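Local structure of putative pilus assembly-related protein (Burkholderia pseudomallei, 4DAD) at residues A30-H35 / L122-E127; Q60-L65 / R91-L96; A81-I86 / M114-R119. The protein forms the receiver-like (CheY-type) domain of a longer, putatively pilus assembly-related protein that may bind and hydrolyse ATP. All blocks are in the same frame, centred on the assembly; numbering follows the deposited sequence. Where two conformers were deposited one is given.

Contact 1 (A30-H35 / L122-E127); sequences ASRLAH and LRWPLE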
loop_
_atom_site.group_PDB
_atom_site.type_symbol
_atom_site.label_atom_id
_atom_site.label_comp_id
_atom_site.label_asym_id
_atom_site.label_seq_id
_atom_site.Cartn_x
_atom_site.Cartn_y
_atom_site.Cartn_z
ATOM N N ALA A 30 -7.005 -26.246 -4.235
ATOM C CA ALA A 30 -5.820 -27.096 -4.369
ATOM C C ALA A 30 -5.147 -26.919 -5.725
ATOM O O ALA A 30 -3.918 -26.869 -5.790
ATOM C CB ALA A 30 -6.204 -28.561 -4.182
ATOM N N SER A 31 -5.947 -26.845 -6.796
ATOM C CA SER A 31 -5.443 -26.704 -8.153
ATOM C C SER A 31 -4.893 -25.288 -8.375
ATOM O O SER A 31 -3.774 -25.177 -8.877
ATOM C CB SER A 31 -6.521 -27.057 -9.167
ATOM O OG SER A 31 -5.947 -27.336 -10.430
ATOM N N ARG A 32 -5.617 -24.225 -7.929
ATOM C CA ARG A 32 -5.153 -22.819 -8.048
ATOM C C ARG A 32 -3.885 -22.588 -7.218
ATOM O O ARG A 32 -2.959 -21.941 -7.711
ATOM C CB ARG A 32 -6.224 -21.787 -7.627
ATOM C CG ARG A 32 -7.480 -21.723 -8.492
ATOM C CD ARG A 32 -7.639 -20.333 -9.068
ATOM N NE ARG A 32 -8.781 -19.583 -8.534
ATOM C CZ ARG A 32 -8.970 -18.274 -8.731
ATOM N NH1 ARG A 32 -8.070 -17.554 -9.392
ATOM N NH2 ARG A 32 -10.040 -17.670 -8.230
ATOM N N LEU A 33 -3.841 -23.139 -5.974
ATOM C CA LEU A 33 -2.708 -23.004 -5.072
ATOM C C LEU A 33 -1.449 -23.568 -5.728
ATOM O O LEU A 33 -0.458 -22.844 -5.874
ATOM C CB LEU A 33 -2.984 -23.673 -3.703
ATOM C CG LEU A 33 -1.872 -23.602 -2.640
ATOM C CD1 LEU A 33 -1.538 -22.175 -2.278
ATOM C CD2 LEU A 33 -2.285 -24.309 -1.377
ATOM N N ALA A 34 -1.517 -24.816 -6.191
ATOM C CA ALA A 34 -0.404 -25.512 -6.850
ATOM C C ALA A 34 0.093 -24.748 -8.069
ATOM O O ALA A 34 1.302 -24.711 -8.296
ATOM C CB ALA A 34 -0.824 -26.925 -7.258
ATOM N N HIS A 35 -0.844 -24.155 -8.849
ATOM C CA HIS A 35 -0.580 -23.388 -10.070
ATOM C C HIS A 35 0.074 -22.046 -9.716
ATOM O O HIS A 35 1.092 -21.703 -10.315
ATOM C CB HIS A 35 -1.873 -23.195 -10.871
ATOM C CG HIS A 35 -1.683 -22.506 -12.186
ATOM N ND1 HIS A 35 -1.154 -23.167 -13.282
ATOM C CD2 HIS A 35 -1.970 -21.232 -12.542
ATOM C CE1 HIS A 35 -1.136 -22.278 -14.259
ATOM N NE2 HIS A 35 -1.625 -21.100 -13.859
ATOM N N LEU A 122 -2.996 -8.345 -9.045
ATOM C CA LEU A 122 -2.628 -9.120 -10.228
ATOM C C LEU A 122 -3.844 -9.744 -10.846
ATOM O O LEU A 122 -4.737 -10.180 -10.119
ATOM C CB LEU A 122 -1.613 -10.204 -9.871
ATOM C CG LEU A 122 -0.245 -9.706 -9.506
ATOM C CD1 LEU A 122 0.630 -10.858 -9.036
ATOM C CD2 LEU A 122 0.382 -8.934 -10.675
ATOM N N ARG A 123 -3.886 -9.785 -12.194
ATOM C CA ARG A 123 -5.009 -10.346 -12.938
ATOM C C ARG A 123 -4.831 -11.831 -13.184
ATOM O O ARG A 123 -3.750 -12.297 -13.551
ATOM C CB ARG A 123 -5.216 -9.618 -14.279
ATOM N N TRP A 124 -5.900 -12.563 -12.933
ATOM C CA TRP A 124 -6.004 -13.985 -13.202
ATOM C C TRP A 124 -6.751 -14.123 -14.551
ATOM O O TRP A 124 -7.760 -13.429 -14.741
ATOM C CB TRP A 124 -6.714 -14.728 -12.055
ATOM C CG TRP A 124 -6.819 -16.206 -12.292
ATOM C CD1 TRP A 124 -7.755 -16.856 -13.052
ATOM C CD2 TRP A 124 -5.887 -17.202 -11.861
ATOM N NE1 TRP A 124 -7.475 -18.203 -13.101
ATOM C CE2 TRP A 124 -6.340 -18.448 -12.367
ATOM C CE3 TRP A 124 -4.726 -17.174 -11.071
ATOM C CZ2 TRP A 124 -5.672 -19.649 -12.100
ATOM C CZ3 TRP A 124 -4.066 -18.367 -10.807
ATOM C CH2 TRP A 124 -4.549 -19.588 -11.304
ATOM N N PRO A 125 -6.281 -14.959 -15.516
ATOM C CA PRO A 125 -5.105 -15.859 -15.449
ATOM C C PRO A 125 -3.803 -15.070 -15.301
ATOM O O PRO A 125 -3.621 -14.040 -15.960
ATOM C CB PRO A 125 -5.187 -16.652 -16.770
ATOM C CG PRO A 125 -6.007 -15.789 -17.701
ATOM C CD PRO A 125 -6.997 -15.094 -16.806
ATOM N N LEU A 126 -2.926 -15.523 -14.388
ATOM C CA LEU A 126 -1.652 -14.852 -14.099
ATOM C C LEU A 126 -0.676 -14.961 -15.282
ATOM O O LEU A 126 -0.595 -16.015 -15.915
ATOM C CB LEU A 126 -1.029 -15.423 -12.814
ATOM C CG LEU A 126 -0.033 -14.553 -12.056
ATOM C CD1 LEU A 126 -0.506 -13.117 -11.940
ATOM C CD2 LEU A 126 0.213 -15.106 -10.672
ATOM N N GLU A 127 0.033 -13.859 -15.591
ATOM C CA GLU A 127 0.988 -13.779 -16.697
ATOM C C GLU A 127 2.462 -13.672 -16.183
ATOM O O GLU A 127 2.756 -12.781 -15.385
ATOM C CB GLU A 127 0.619 -12.586 -17.605
ATOM C CG GLU A 127 1.518 -12.353 -18.819
ATOM C CD GLU A 127 1.808 -13.532 -19.733
ATOM O OE1 GLU A 127 0.893 -14.350 -19.988
ATOM O OE2 GLU A 127 2.971 -13.642 -20.187
#
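R32 reaches from the first turn of helix 30-43 across one face of the W124 indole, while H35, one turn further on, meets the far end of the same ring. The guanidinium does not lie flat on the indole. The two planes are 66° apart, and the arginine leads with NH1, which comes within 3.3 Å of W124 CD2. CZ stands 4.4 Å from the centroid of the five-membered ring of W124 and only 6° off its normal, the geometry of a cation-pi interaction over the electron-rich pyrrole. Further back along the chain, R32 CD rests 4.0 Å from the centroid of the six-membered ring of W124 as a CH-pi contact. Bends at chi2 and chi3 fold the arginine so that methylene and cation share one face of the indole. An arginine suits the place because NH2 can still form a salt bridge with D74. The contact thus lies at the end of the parallel sheet where receiver domains carry their phosphoacceptor, here the predicted site D74. W124 follows strand 118-123 and occupies the place that is a lysine in CheY and many relatives, just before the cis-proline P125; here an indole lies with one face under the arginine. That indole swings out from the chain toward helix 30-43, and the backbone N of L126 lies 4.0 Å above its opposite face. L36 and T103 also touch the tryptophan. CD2 of H35 makes the nearest approach of the imidazole, 3.3 Å from W124 CH2, a carbon rather than a nitrogen. The imidazole and the six-membered ring of W124 meet obliquely, their planes at 71° and their centroids 5.5 Å apart.

Contact 2 (Q60-L65 / R91-L96); sequences QRTDGL and RLHPGL. With SO4 (sulfate ion), chain B.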
loop_
_atom_site.group_PDB
_atom_site.type_symbol
_atom_site.label_atom_id
_atom_site.label_comp_id
_atom_site.label_asym_id
_atom_site.label_seq_id
_atom_site.Cartn_x
_atom_site.Cartn_y
_atom_site.Cartn_z
ATOM N N GLN A 60 -4.236 -15.334 12.782
ATOM C CA GLN A 60 -4.091 -16.015 14.075
ATOM C C GLN A 60 -2.669 -16.587 14.322
ATOM O O GLN A 60 -2.343 -16.894 15.467
ATOM C CB GLN A 60 -5.139 -17.121 14.209
ATOM C CG GLN A 60 -6.568 -16.586 14.282
ATOM C CD GLN A 60 -7.597 -17.673 14.530
ATOM O OE1 GLN A 60 -8.630 -17.743 13.852
ATOM N NE2 GLN A 60 -7.349 -18.547 15.510
ATOM N N ARG A 61 -1.818 -16.676 13.275
ATOM C CA ARG A 61 -0.450 -17.199 13.377
ATOM C C ARG A 61 0.571 -16.067 13.341
ATOM O O ARG A 61 1.398 -16.049 12.441
ATOM C CB ARG A 61 -0.184 -18.208 12.236
ATOM C CG ARG A 61 -0.691 -19.616 12.495
ATOM C CD ARG A 61 -2.196 -19.723 12.368
ATOM N NE ARG A 61 -2.651 -21.111 12.422
ATOM C CZ ARG A 61 -3.909 -21.478 12.651
ATOM N NH1 ARG A 61 -4.851 -20.560 12.861
ATOM N NH2 ARG A 61 -4.233 -22.771 12.696
ATOM N N THR A 62 0.522 -15.133 14.319
ATOM C CA THR A 62 1.385 -13.935 14.395
ATOM C C THR A 62 2.885 -14.244 14.188
ATOM O O THR A 62 3.505 -13.598 13.346
ATOM C CB THR A 62 1.213 -13.149 15.722
ATOM O OG1 THR A 62 -0.157 -13.115 16.135
ATOM C CG2 THR A 62 1.760 -11.727 15.627
ATOM N N ASP A 63 3.457 -15.203 14.950
ATOM C CA ASP A 63 4.884 -15.554 14.895
ATOM C C ASP A 63 5.277 -16.149 13.565
ATOM O O ASP A 63 6.353 -15.807 13.045
ATOM C CB ASP A 63 5.268 -16.536 16.017
ATOM C CG ASP A 63 5.043 -16.017 17.425
ATOM O OD1 ASP A 63 5.194 -14.784 17.640
ATOM O OD2 ASP A 63 4.744 -16.846 18.322
ATOM N N GLY A 64 4.425 -17.054 13.055
ATOM C CA GLY A 64 4.619 -17.728 11.779
ATOM C C GLY A 64 4.689 -16.768 10.616
ATOM O O GLY A 64 5.559 -16.914 9.758
ATOM N N LEU A 65 3.805 -15.744 10.612
ATOM C CA LEU A 65 3.716 -14.732 9.558
ATOM C C LEU A 65 4.940 -13.859 9.471
ATOM O O LEU A 65 5.263 -13.392 8.378
ATOM C CB LEU A 65 2.506 -13.831 9.745
ATOM C CG LEU A 65 1.192 -14.259 9.135
ATOM C CD1 LEU A 65 0.165 -13.205 9.401
ATOM C CD2 LEU A 65 1.306 -14.482 7.649
ATOM N N ARG A 91 -1.980 -4.471 9.106
ATOM C CA ARG A 91 -1.822 -3.589 10.263
ATOM C C ARG A 91 -0.827 -4.193 11.258
ATOM O O ARG A 91 0.082 -3.500 11.694
ATOM C CB ARG A 91 -3.188 -3.330 10.921
ATOM C CG ARG A 91 -3.184 -2.588 12.258
ATOM C CD ARG A 91 -4.516 -1.900 12.573
ATOM N NE ARG A 91 -5.696 -2.768 12.447
ATOM C CZ ARG A 91 -6.541 -2.747 11.418
ATOM N NH1 ARG A 91 -6.337 -1.921 10.398
ATOM N NH2 ARG A 91 -7.583 -3.568 11.391
ATOM N N LEU A 92 -0.987 -5.478 11.610
ATOM C CA LEU A 92 -0.099 -6.094 12.590
ATOM C C LEU A 92 1.202 -6.575 11.989
ATOM O O LEU A 92 2.123 -6.887 12.744
ATOM C CB LEU A 92 -0.793 -7.244 13.325
ATOM C CG LEU A 92 -2.176 -6.945 13.946
ATOM C CD1 LEU A 92 -2.703 -8.148 14.683
ATOM C CD2 LEU A 92 -2.156 -5.722 14.844
ATOM N N HIS A 93 1.299 -6.631 10.648
ATOM C CA HIS A 93 2.499 -7.072 9.931
ATOM C C HIS A 93 2.895 -6.023 8.885
ATOM O O HIS A 93 2.662 -6.223 7.698
ATOM C CB HIS A 93 2.276 -8.458 9.304
ATOM C CG HIS A 93 2.169 -9.529 10.333
ATOM N ND1 HIS A 93 0.973 -9.772 11.003
ATOM C CD2 HIS A 93 3.131 -10.328 10.845
ATOM C CE1 HIS A 93 1.241 -10.725 11.879
ATOM N NE2 HIS A 93 2.523 -11.102 11.813
ATOM N N PRO A 94 3.481 -4.879 9.304
ATOM C CA PRO A 94 3.832 -3.839 8.327
ATOM C C PRO A 94 4.955 -4.257 7.359
ATOM O O PRO A 94 4.996 -3.767 6.229
ATOM C CB PRO A 94 4.251 -2.661 9.212
ATOM C CG PRO A 94 3.718 -2.981 10.589
ATOM C CD PRO A 94 3.799 -4.442 10.683
ATOM N N GLY A 95 5.809 -5.186 7.786
ATOM C CA GLY A 95 6.893 -5.726 6.960
ATOM C C GLY A 95 6.424 -6.669 5.860
ATOM O O GLY A 95 7.140 -6.890 4.865
ATOM N N LEU A 96 5.190 -7.208 6.017
ATOM C CA LEU A 96 4.561 -8.108 5.048
ATOM C C LEU A 96 3.823 -7.319 3.936
ATOM O O LEU A 96 2.994 -6.454 4.220
ATOM C CB LEU A 96 3.591 -9.059 5.772
ATOM C CG LEU A 96 2.973 -10.184 4.969
ATOM C CD1 LEU A 96 4.000 -11.190 4.562
ATOM C CD2 LEU A 96 1.930 -10.877 5.786
HETATM S S SO4 B . -7.995 -22.263 12.779
HETATM O O1 SO4 B . -7.816 -20.852 13.131
HETATM O O2 SO4 B . -6.960 -22.652 11.809
HETATM O O3 SO4 B . -7.880 -23.116 13.978
HETATM O O4 SO4 B . -9.334 -22.412 12.186
#
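H93 turns its edge to the carbonyl of T62 and one face to L65, both of helix 62-65. At the edge, NE2 donates a nearly straight hydrogen bond (166°) to the carbonyl O of T62 at 3.1 Å. The donor lies in the carbonyl plane, on a lone pair, and the oxygen is close to the imidazole plane. Over one face lies L65, with CB 3.4 Å from H93 NE2 and CD1 3.9 Å from the ring centroid in a CH-pi contact. Polar at the rim yet flat enough to be covered by a leucine, a histidine meets both demands. ND1 has a weak bond with L89 O; if both nitrogens donate, the ring would be the imidazolium form. On the inner side L65 CD2 touches L96 CD2 at 4.1 Å, with L89 against both leucines.

The outer side is looser. The side chain of T62 adds just a methyl, CG2, 3.9 Å from H93 CE1, and the R61 guanidinium turns away to hold a sulfate ion, probably from the crystallisation liquor, with NH1 3.0 Å from O1. Q57 also binds that sulfate. The arrangement joins a helix to a helix-to-strand turn, H93-L96 being a type I beta turn, at the end of the alternating beta-alpha receiver fold remote from D74.

Contact 3 (A81-I86 / M114-R119); sequences AELAAI and MRAGVR. With SO4 (sulfate ion), chain D.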
loop_
_atom_site.group_PDB
_atom_site.type_symbol
_atom_site.label_atom_id
_atom_site.label_comp_id
_atom_site.label_asym_id
_atom_site.label_seq_id
_atom_site.Cartn_x
_atom_site.Cartn_y
_atom_site.Cartn_z
ATOM N N ALA A 81 -15.596 -9.436 5.405
ATOM C CA ALA A 81 -14.929 -10.124 6.518
ATOM C C ALA A 81 -13.477 -10.427 6.204
ATOM O O ALA A 81 -12.637 -10.346 7.105
ATOM C CB ALA A 81 -15.655 -11.418 6.854
ATOM N N GLU A 82 -13.183 -10.801 4.939
ATOM C CA GLU A 82 -11.827 -11.108 4.501
ATOM C C GLU A 82 -11.027 -9.821 4.261
ATOM O O GLU A 82 -9.846 -9.809 4.605
ATOM C CB GLU A 82 -11.806 -12.031 3.277
ATOM C CG GLU A 82 -10.829 -13.198 3.423
ATOM C CD GLU A 82 -11.192 -14.300 4.409
ATOM O OE1 GLU A 82 -12.106 -15.104 4.106
ATOM O OE2 GLU A 82 -10.540 -14.381 5.475
ATOM N N LEU A 83 -11.663 -8.726 3.760
ATOM C CA LEU A 83 -10.990 -7.420 3.582
ATOM C C LEU A 83 -10.577 -6.850 4.943
ATOM O O LEU A 83 -9.481 -6.287 5.093
ATOM C CB LEU A 83 -11.866 -6.409 2.829
ATOM C CG LEU A 83 -11.926 -6.551 1.308
ATOM C CD1 LEU A 83 -13.090 -5.785 0.746
ATOM C CD2 LEU A 83 -10.661 -6.057 0.638
ATOM N N ALA A 84 -11.438 -7.054 5.947
ATOM C CA ALA A 84 -11.168 -6.655 7.324
ATOM C C ALA A 84 -9.987 -7.477 7.901
ATOM O O ALA A 84 -9.125 -6.930 8.592
ATOM C CB ALA A 84 -12.419 -6.854 8.162
ATOM N N ALA A 85 -9.946 -8.784 7.573
ATOM C CA ALA A 85 -8.915 -9.717 8.002
ATOM C C ALA A 85 -7.589 -9.350 7.392
ATOM O O ALA A 85 -6.584 -9.393 8.101
ATOM C CB ALA A 85 -9.304 -11.133 7.613
ATOM N N ILE A 86 -7.583 -8.953 6.089
ATOM C CA ILE A 86 -6.395 -8.487 5.352
ATOM C C ILE A 86 -5.935 -7.165 5.963
ATOM O O ILE A 86 -4.720 -6.945 6.080
ATOM C CB ILE A 86 -6.674 -8.367 3.833
ATOM C CG1 ILE A 86 -6.928 -9.765 3.214
ATOM C CG2 ILE A 86 -5.533 -7.642 3.109
ATOM C CD1 ILE A 86 -7.735 -9.797 1.920
HETATM N N MSE A 114 -6.693 -1.665 -1.672
HETATM C CA MSE A 114 -5.805 -0.590 -1.249
HETATM C C MSE A 114 -6.088 -0.155 0.204
HETATM O O MSE A 114 -5.164 -0.009 1.017
HETATM C CB MSE A 114 -6.053 0.577 -2.183
HETATM C CG MSE A 114 -4.952 1.571 -2.208
HETATM SE SE MSE A 114 -5.281 2.744 -3.692
HETATM C CE MSE A 114 -3.548 3.171 -4.115
ATOM N N ARG A 115 -7.378 0.032 0.523
ATOM C CA ARG A 115 -7.827 0.440 1.851
ATOM C C ARG A 115 -7.745 -0.722 2.864
ATOM O O ARG A 115 -7.831 -0.497 4.073
ATOM C CB ARG A 115 -9.230 1.039 1.782
ATOM C CG ARG A 115 -9.210 2.287 0.957
ATOM C CD ARG A 115 -10.574 2.870 0.799
ATOM N NE ARG A 115 -10.459 4.197 0.209
ATOM C CZ ARG A 115 -11.490 4.929 -0.179
ATOM N NH1 ARG A 115 -12.723 4.473 -0.035
ATOM N NH2 ARG A 115 -11.296 6.133 -0.702
ATOM N N ALA A 116 -7.516 -1.935 2.381
ATOM C CA ALA A 116 -7.310 -3.103 3.245
ATOM C C ALA A 116 -5.806 -3.379 3.375
ATOM O O ALA A 116 -5.428 -4.359 3.971
ATOM C CB ALA A 116 -8.047 -4.325 2.699
ATOM N N GLY A 117 -4.973 -2.516 2.812
ATOM C CA GLY A 117 -3.520 -2.630 2.875
ATOM C C GLY A 117 -2.834 -3.399 1.758
ATOM O O GLY A 117 -1.649 -3.721 1.873
ATOM N N VAL A 118 -3.542 -3.689 0.660
ATOM C CA VAL A 118 -2.931 -4.442 -0.448
ATOM C C VAL A 118 -2.022 -3.486 -1.248
ATOM O O VAL A 118 -2.346 -2.313 -1.360
ATOM C CB VAL A 118 -4.018 -5.176 -1.294
ATOM C CG1 VAL A 118 -3.440 -5.740 -2.574
ATOM C CG2 VAL A 118 -4.655 -6.301 -0.472
ATOM N N ARG A 119 -0.852 -3.969 -1.709
ATOM C CA ARG A 119 0.171 -3.178 -2.439
ATOM C C ARG A 119 0.142 -3.401 -3.929
ATOM O O ARG A 119 0.694 -2.598 -4.681
ATOM C CB ARG A 119 1.584 -3.496 -1.920
ATOM C CG ARG A 119 1.599 -3.597 -0.404
ATOM C CD ARG A 119 2.426 -2.539 0.267
ATOM N NE ARG A 119 2.075 -1.170 -0.106
ATOM C CZ ARG A 119 2.869 -0.130 0.140
ATOM N NH1 ARG A 119 4.036 -0.305 0.747
ATOM N NH2 ARG A 119 2.502 1.090 -0.220
HETATM S S SO4 D . -14.823 7.064 0.223
HETATM O O1 SO4 D . -13.502 7.702 0.231
HETATM O O2 SO4 D . -14.822 5.888 1.096
HETATM O O3 SO4 D . -15.819 7.999 0.738
HETATM O O4 SO4 D . -15.163 6.664 -1.148
#
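A Schellman motif ends helix 107-114 of the receiver fold and turns the chain into strand 118-123, an outermost strand of this chain's sheet, and its small residues let helix 80-92 come close. G117 closes the motif with a positive phi (91°), where a side chain would be jammed against the preceding carbonyl oxygen, so glycine belongs there. Just before it, A116 aims its CB at the neighbouring helix. The CA atoms of L83 and A116 are 5.7 Å apart, a spacing that a methyl group can occupy. A116 CB lies 3.4 Å from L83 O and 3.8 Å from L83 CD2, with that branch of the leucine alongside the methyl.

One turn along the helix, I86 meets the turn with a methyl: chi1 of -67° puts CG1 beside the backbone N and leaves CG2 facing A116 and V118. CG2 of I86 is 3.4 Å from A116 O and 3.9 Å from CG2 of V118, whose side chain crosses it obliquely. Branched aliphatic residues suit this buried seam between helix and strand, where L100 and A113 also meet V118.

The guanidinium of R115 is carried away from helix 80-92 by an extended chain. Its NH1 and NH2 make weak bonds to a sulfate ion, probably from the crystallisation liquor, and NE forms a salt bridge with D120 of the second subunit, so the far side of the turn faces the dimer partner. Back at the seam, two acceptors, I86 O and A116 O, come within 3.4 Å of each other; S90 OG is hydrogen-bonded to I86 O and more weakly to A116 O.

How the contacts relate
All three contacts belong to one receiver domain built round a five-stranded parallel sheet. Contact 1 closes the longest loop of the three, and contacts 2 and 3 are both nested inside it, their own segments alternating. Contacts 2 and 3 share helix 80-92, using its C-terminal end and its earlier turns respectively; their centres are 13 Å apart and their nearest atoms about 5 Å. Contacts 1 and 3 share strand 118-123, with centres 20 Å apart. Contacts 1 and 2, 23 Å between centres, lie on opposite sides of the chain's centre. Contact 1 is at the D74 end, contact 2 at the other, and contact 3 beside the subunit interface, which contact 2 also reaches through R91.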